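Local coordinates for acyl-coenzyme A oxidase 3 (Yarrowia lipolytica, PDB 5YS9), which oxidises acyl-CoA substrates to (2E)-enoyl-CoA with FAD as cofactor, passing the electrons to oxygen to give hydrogen peroxide in peroxisomal fatty acid beta-oxidation, at residues A420-I423 with D424-Q428; S317-F320 with I321-L325. All coordinates share one frame; numbering follows the deposited sequence.

Contacts 1 and 2 are turns of two neighbouring helices of the C-alpha1 domain, 391-428 and 300-330, which run in the same direction here with the centres of the contacts about 9 Å apart. Cys426 of contact 1 is the main meeting point: its SG lies 3.4 Å from Phe320 O and 3.7 Å from Ala324 CB of contact 2. One turn back, Ile422 CD1 packs 3.6 Å from Ser317 OG. Contact 1 reaches the cofactor directly through the backbone of Gln428, whereas the side chain of Ala324 in contact 2 stays about 9 Å from a bound FAD; 317-325 packs on the helix that touches the ligand without itself reaching it.

Contact 1 (A420-I423 with D424-Q428); sequences ANII and DQCRQ. With FAD (flavin-adenine dinucleotide), chain D.
The last turns of helix 391-428, where it runs up to the adenosine end of a bound FAD, are tied together by regular i to i+4 bonds from Asp424, Gln425, Cys426 and Arg427 back to Ala420, Asn421, Ile422 and Ile423. Gln425 N reaches Asn421 O at 2.7 Å with an N-H...O angle of 162°. On the buried flank, Cys426 has SG beside its own backbone N (chi1 -79°), which swings the sulfur back over the preceding turn. There SG meets Ile422 CG2 at 3.8 Å and lies 3.3 Å from Ile422 O, and the pair faces helix 300-330. On the polar flank, Asp424 CG stands anti to the backbone N (chi1 -166°), and the bent chain of Arg427 brings NH1 to Asp424 OD1, a salt bridge of 3.1 Å. The guanidinium nitrogen approaches from above the carboxylate plane. The same OD1 is hydrogen-bonded to Tyr445 of the second subunit. Gln428 folds back as well: its NE2 makes a weak bond of 3.4 Å to Asp424 O, and its OE1 accepts from Trp417 of the second subunit. Its backbone carbonyl points onward, where Gln428 O receives a hydrogen bond of 2.8 Å from FAD O3B, the ribose 3'-hydroxyl. One helix end thus serves both subunit pairing and cofactor binding: the partly exposed Asp424 shares its charge between a buried arginine and a tyrosine across the interface, which would probably favour its ionised form, while the bond to the 3'-hydroxyl uses a main-chain oxygen, independent of the Gln428 side chain engaged elsewhere.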
loop_
_atom_site.group_PDB
_atom_site.type_symbol
_atom_site.label_atom_id
_atom_site.label_comp_id
_atom_site.label_asym_id
_atom_site.label_seq_id
_atom_site.Cartn_x
_atom_site.Cartn_y
_atom_site.Cartn_z
ATOM N N ALA A 420 7.171 -2.540 2.658
ATOM C CA ALA A 420 5.895 -2.271 2.008
ATOM C C ALA A 420 5.876 -0.872 1.449
ATOM O O ALA A 420 5.505 -0.676 0.311
ATOM C CB ALA A 420 4.713 -2.515 2.955
ATOM N N ASN A 421 6.299 0.106 2.235
ATOM C CA ASN A 421 6.216 1.489 1.777
ATOM C C ASN A 421 7.114 1.727 0.560
ATOM O O ASN A 421 6.803 2.570 -0.272
ATOM C CB ASN A 421 6.602 2.459 2.901
ATOM C CG ASN A 421 5.685 2.365 4.097
ATOM O OD1 ASN A 421 4.516 2.006 3.961
ATOM N ND2 ASN A 421 6.211 2.693 5.281
ATOM N N ILE A 422 8.252 1.030 0.518
ATOM C CA ILE A 422 9.252 1.210 -0.525
ATOM C C ILE A 422 8.735 0.632 -1.838
ATOM O O ILE A 422 8.831 1.260 -2.905
ATOM C CB ILE A 422 10.603 0.529 -0.161
ATOM C CG1 ILE A 422 11.324 1.302 0.960
ATOM C CG2 ILE A 422 11.508 0.422 -1.404
ATOM C CD1 ILE A 422 12.590 0.624 1.464
ATOM N N ILE A 423 8.203 -0.578 -1.753
ATOM C CA ILE A 423 7.544 -1.183 -2.905
ATOM C C ILE A 423 6.505 -0.179 -3.435
ATOM O O ILE A 423 6.516 0.148 -4.636
ATOM C CB ILE A 423 6.876 -2.530 -2.580
ATOM C CG1 ILE A 423 7.918 -3.597 -2.176
ATOM C CG2 ILE A 423 6.115 -3.059 -3.794
ATOM C CD1 ILE A 423 7.325 -4.780 -1.408
ATOM N N ASP A 424 5.675 0.349 -2.535
ATOM C CA ASP A 424 4.611 1.226 -2.931
ATOM C C ASP A 424 5.123 2.529 -3.515
ATOM O O ASP A 424 4.643 2.960 -4.542
ATOM C CB ASP A 424 3.683 1.540 -1.762
ATOM C CG ASP A 424 2.393 2.163 -2.232
ATOM O OD1 ASP A 424 1.611 1.436 -2.835
ATOM O OD2 ASP A 424 2.172 3.363 -2.050
ATOM N N GLN A 425 6.076 3.153 -2.836
ATOM C CA GLN A 425 6.718 4.403 -3.294
ATOM C C GLN A 425 7.483 4.251 -4.589
ATOM O O GLN A 425 7.382 5.105 -5.443
ATOM C CB GLN A 425 7.701 4.917 -2.237
ATOM C CG GLN A 425 7.036 5.635 -1.077
ATOM C CD GLN A 425 6.545 7.007 -1.461
ATOM O OE1 GLN A 425 5.538 7.457 -0.945
ATOM N NE2 GLN A 425 7.265 7.694 -2.371
ATOM N N CYS A 426 8.221 3.167 -4.722
ATOM C CA CYS A 426 8.975 2.919 -5.925
ATOM C C CYS A 426 8.031 2.781 -7.092
ATOM O O CYS A 426 8.339 3.198 -8.190
ATOM C CB CYS A 426 9.879 1.706 -5.777
ATOM S SG CYS A 426 11.377 2.056 -4.853
ATOM N N ARG A 427 6.875 2.188 -6.854
ATOM C CA ARG A 427 5.900 2.071 -7.908
ATOM C C ARG A 427 5.409 3.431 -8.362
ATOM O O ARG A 427 5.322 3.689 -9.543
ATOM C CB ARG A 427 4.728 1.196 -7.470
ATOM C CG ARG A 427 3.488 1.324 -8.337
ATOM C CD ARG A 427 2.308 0.559 -7.789
ATOM N NE ARG A 427 1.702 1.147 -6.605
ATOM C CZ ARG A 427 1.134 2.339 -6.553
ATOM N NH1 ARG A 427 0.613 2.770 -5.433
ATOM N NH2 ARG A 427 1.085 3.101 -7.612
ATOM N N GLN A 428 5.113 4.304 -7.421
ATOM C CA GLN A 428 4.604 5.614 -7.764
ATOM C C GLN A 428 5.643 6.402 -8.523
ATOM O O GLN A 428 5.339 7.104 -9.462
ATOM C CB GLN A 428 4.147 6.354 -6.524
ATOM C CG GLN A 428 2.726 6.028 -6.141
ATOM C CD GLN A 428 2.379 6.481 -4.753
ATOM O OE1 GLN A 428 1.773 7.519 -4.566
ATOM N NE2 GLN A 428 2.762 5.706 -3.777
HETATM P PA FAD D . 5.665 10.752 -15.614
HETATM O O1A FAD D . 4.837 11.934 -15.947
HETATM O O2A FAD D . 6.961 10.518 -16.287
HETATM O O5B FAD D . 6.011 10.701 -14.077
HETATM C C5B FAD D . 6.724 9.559 -13.627
HETATM C C4B FAD D . 7.276 9.849 -12.258
HETATM O O4B FAD D . 8.169 10.950 -12.351
HETATM C C3B FAD D . 6.135 10.270 -11.367
HETATM O O3B FAD D . 6.255 9.650 -10.102
HETATM C C2B FAD D . 6.320 11.743 -11.179
HETATM O O2B FAD D . 5.921 12.116 -9.866
HETATM C C1B FAD D . 7.795 11.956 -11.431
HETATM N N9A FAD D . 7.884 13.278 -12.050
HETATM C C8A FAD D . 7.532 13.577 -13.303
HETATM N N7A FAD D . 7.711 14.890 -13.535
HETATM C C5A FAD D . 8.169 15.452 -12.412
HETATM C C6A FAD D . 8.559 16.803 -11.972
HETATM N N6A FAD D . 8.501 17.860 -12.800
HETATM N N1A FAD D . 8.980 16.942 -10.710
HETATM C C2A FAD D . 9.047 15.902 -9.873
HETATM N N3A FAD D . 8.711 14.653 -10.197
HETATM C C4A FAD D . 8.272 14.378 -11.431
HETATM N N1 FAD D . -3.873 7.811 -20.617
HETATM C C2 FAD D . -4.749 8.092 -21.592
HETATM O O2 FAD D . -4.511 9.037 -22.333
HETATM N N3 FAD D . -5.868 7.409 -21.783
HETATM C C4 FAD D . -6.196 6.388 -21.024
HETATM O O4 FAD D . -7.233 5.777 -21.232
HETATM C C4X FAD D . -5.297 6.003 -19.934
HETATM N N5 FAD D . -5.575 4.979 -19.127
HETATM C C5X FAD D . -4.732 4.641 -18.148
HETATM C C6 FAD D . -5.046 3.561 -17.352
HETATM C C7 FAD D . -4.196 3.192 -16.342
HETATM C C7M FAD D . -4.546 2.029 -15.471
HETATM C C8 FAD D . -2.949 3.951 -16.123
HETATM C C8M FAD D . -2.016 3.559 -15.025
HETATM C C9 FAD D . -2.637 5.032 -16.915
HETATM C C9A FAD D . -3.483 5.404 -17.932
HETATM N N10 FAD D . -3.180 6.500 -18.753
HETATM C C10 FAD D . -4.078 6.801 -19.771
HETATM C "C1'" FAD D . -1.956 7.288 -18.603
HETATM C "C2'" FAD D . -1.858 8.092 -17.305
HETATM O "O2'" FAD D . -2.604 9.298 -17.415
HETATM C "C3'" FAD D . -0.397 8.404 -16.977
HETATM O "O3'" FAD D . 0.157 7.259 -16.365
HETATM C "C4'" FAD D . -0.178 9.569 -16.023
HETATM O "O4'" FAD D . -1.107 10.595 -16.339
HETATM C "C5'" FAD D . 1.200 10.195 -16.170
HETATM O "O5'" FAD D . 2.259 9.479 -15.555
HETATM P P FAD D . 3.528 9.047 -16.417
HETATM O O1P FAD D . 3.575 7.572 -16.525
HETATM O O2P FAD D . 3.525 9.852 -17.655
HETATM O O3P FAD D . 4.804 9.410 -15.549
#

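Contact 2 (S317-F320 with I321-L325); sequences SQRF and ITIAL
Ser317 O, Gln318 O, Arg319 O and Phe320 O accept in turn from the backbone N of Ile321, Thr322, Ile323 and Ala324, with an almost straight first bond (Ile321 N to Ser317 O, 3.0 Å, N-H...O 173°). The second carbonyl is gripped twice. Thr322 has its hydroxyl beside its own backbone N (chi1 -58°), close enough to the preceding turn for OG1 to donate to Gln318 O at a short 2.5 Å, nearly along the C=O axis; Thr322 N reaches the same oxygen at 3.0 Å from well above the carbonyl plane. This side-chain to main-chain bond satisfies a buried threonine hydroxyl within the helix. The side chains of Gln318 and Thr322 both pack on Phe637. The turns belong to the second half of helix 300-330 in the C-alpha1 domain of the acyl-CoA oxidase fold, buried between helices 349-385 and 391-428 on one flank and the C-terminal part of the chain on another. Phe320 and Ile323 lie side by side and point the same way: Ile323 CD1 comes obliquely to the ring, 3.7 Å from Phe320 CD1, and also lies 3.6 Å from Arg319 O. Ile323 packs on Ala646 as well. The far end of the ring reaches the arginine, with Phe320 CZ 3.3 Å above the guanidinium plane of Arg319, over its centre. Arg319 NE donates to Ile644 O, while the Phe320 ring meets that of Phe441 with the planes inclined at about 45°. Ile321 splits its branches: CG2 lies 3.5 Å from Gln318 O on the preceding turn, while CD1 reaches toward Cys426 of helix 391-428.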
loop_
_atom_site.group_PDB
_atom_site.type_symbol
_atom_site.label_atom_id
_atom_site.label_comp_id
_atom_site.label_asym_id
_atom_site.label_seq_id
_atom_site.Cartn_x
_atom_site.Cartn_y
_atom_site.Cartn_z
ATOM N N SER A 317 13.351 -5.139 -0.786
ATOM C CA SER A 317 13.444 -3.715 -1.051
ATOM C C SER A 317 14.461 -3.329 -2.130
ATOM O O SER A 317 14.164 -2.458 -2.949
ATOM C CB SER A 317 13.759 -2.935 0.228
ATOM O OG SER A 317 12.650 -2.953 1.094
ATOM N N GLN A 318 15.638 -3.954 -2.095
ATOM C CA GLN A 318 16.723 -3.666 -3.025
ATOM C C GLN A 318 16.319 -3.817 -4.509
ATOM O O GLN A 318 16.851 -3.133 -5.415
ATOM C CB GLN A 318 17.930 -4.560 -2.720
ATOM C CG GLN A 318 17.638 -6.051 -2.842
ATOM C CD GLN A 318 18.857 -6.956 -2.696
ATOM O OE1 GLN A 318 19.977 -6.516 -2.624
ATOM N NE2 GLN A 318 18.612 -8.237 -2.677
ATOM N N ARG A 319 15.387 -4.721 -4.752
ATOM C CA ARG A 319 14.915 -5.000 -6.100
ATOM C C ARG A 319 14.157 -3.775 -6.618
ATOM O O ARG A 319 14.447 -3.263 -7.698
ATOM C CB ARG A 319 14.024 -6.229 -6.067
ATOM C CG ARG A 319 13.618 -6.808 -7.417
ATOM C CD ARG A 319 12.501 -7.854 -7.245
ATOM N NE ARG A 319 11.622 -7.905 -8.416
ATOM C CZ ARG A 319 10.452 -8.533 -8.481
ATOM N NH1 ARG A 319 9.951 -9.176 -7.433
ATOM N NH2 ARG A 319 9.771 -8.483 -9.624
ATOM N N PHE A 320 13.149 -3.372 -5.882
ATOM C CA PHE A 320 12.312 -2.254 -6.260
ATOM C C PHE A 320 12.961 -0.887 -6.245
ATOM O O PHE A 320 12.713 -0.070 -7.103
ATOM C CB PHE A 320 10.968 -2.363 -5.561
ATOM C CG PHE A 320 10.263 -3.619 -5.931
ATOM C CD1 PHE A 320 9.623 -3.716 -7.138
ATOM C CD2 PHE A 320 10.352 -4.731 -5.140
ATOM C CE1 PHE A 320 9.018 -4.882 -7.515
ATOM C CE2 PHE A 320 9.758 -5.904 -5.514
ATOM C CZ PHE A 320 9.090 -5.979 -6.706
ATOM N N ILE A 321 13.809 -0.658 -5.266
ATOM C CA ILE A 321 14.596 0.545 -5.238
ATOM C C ILE A 321 15.530 0.576 -6.430
ATOM O O ILE A 321 15.776 1.622 -6.982
ATOM C CB ILE A 321 15.316 0.764 -3.894
ATOM C CG1 ILE A 321 15.704 2.221 -3.742
ATOM C CG2 ILE A 321 16.564 -0.076 -3.785
ATOM C CD1 ILE A 321 14.550 3.169 -3.617
ATOM N N THR A 322 16.077 -0.569 -6.801
ATOM C CA THR A 322 16.857 -0.636 -8.018
ATOM C C THR A 322 16.042 -0.386 -9.278
ATOM O O THR A 322 16.453 0.369 -10.129
ATOM C CB THR A 322 17.640 -1.948 -8.142
ATOM O OG1 THR A 322 18.492 -2.097 -7.020
ATOM C CG2 THR A 322 18.487 -1.933 -9.356
ATOM N N ILE A 323 14.865 -0.980 -9.378
ATOM C CA ILE A 323 13.954 -0.697 -10.525
ATOM C C ILE A 323 13.667 0.807 -10.651
ATOM O O ILE A 323 13.868 1.408 -11.753
ATOM C CB ILE A 323 12.639 -1.498 -10.431
ATOM C CG1 ILE A 323 12.930 -2.980 -10.700
ATOM C CG2 ILE A 323 11.589 -0.966 -11.409
ATOM C CD1 ILE A 323 11.835 -3.883 -10.155
ATOM N N ALA A 324 13.237 1.415 -9.539
ATOM C CA ALA A 324 12.830 2.855 -9.580
ATOM C C ALA A 324 13.963 3.778 -9.918
ATOM O O ALA A 324 13.743 4.724 -10.666
ATOM C CB ALA A 324 12.200 3.307 -8.284
ATOM N N LEU A 325 15.155 3.502 -9.372
ATOM C CA LEU A 325 16.339 4.360 -9.581
ATOM C C LEU A 325 16.908 4.303 -10.998
ATOM O O LEU A 325 17.296 5.331 -11.557
ATOM C CB LEU A 325 17.430 4.051 -8.550
ATOM C CG LEU A 325 17.118 4.661 -7.175
ATOM C CD1 LEU A 325 18.074 4.232 -6.072
ATOM C CD2 LEU A 325 17.063 6.184 -7.244
#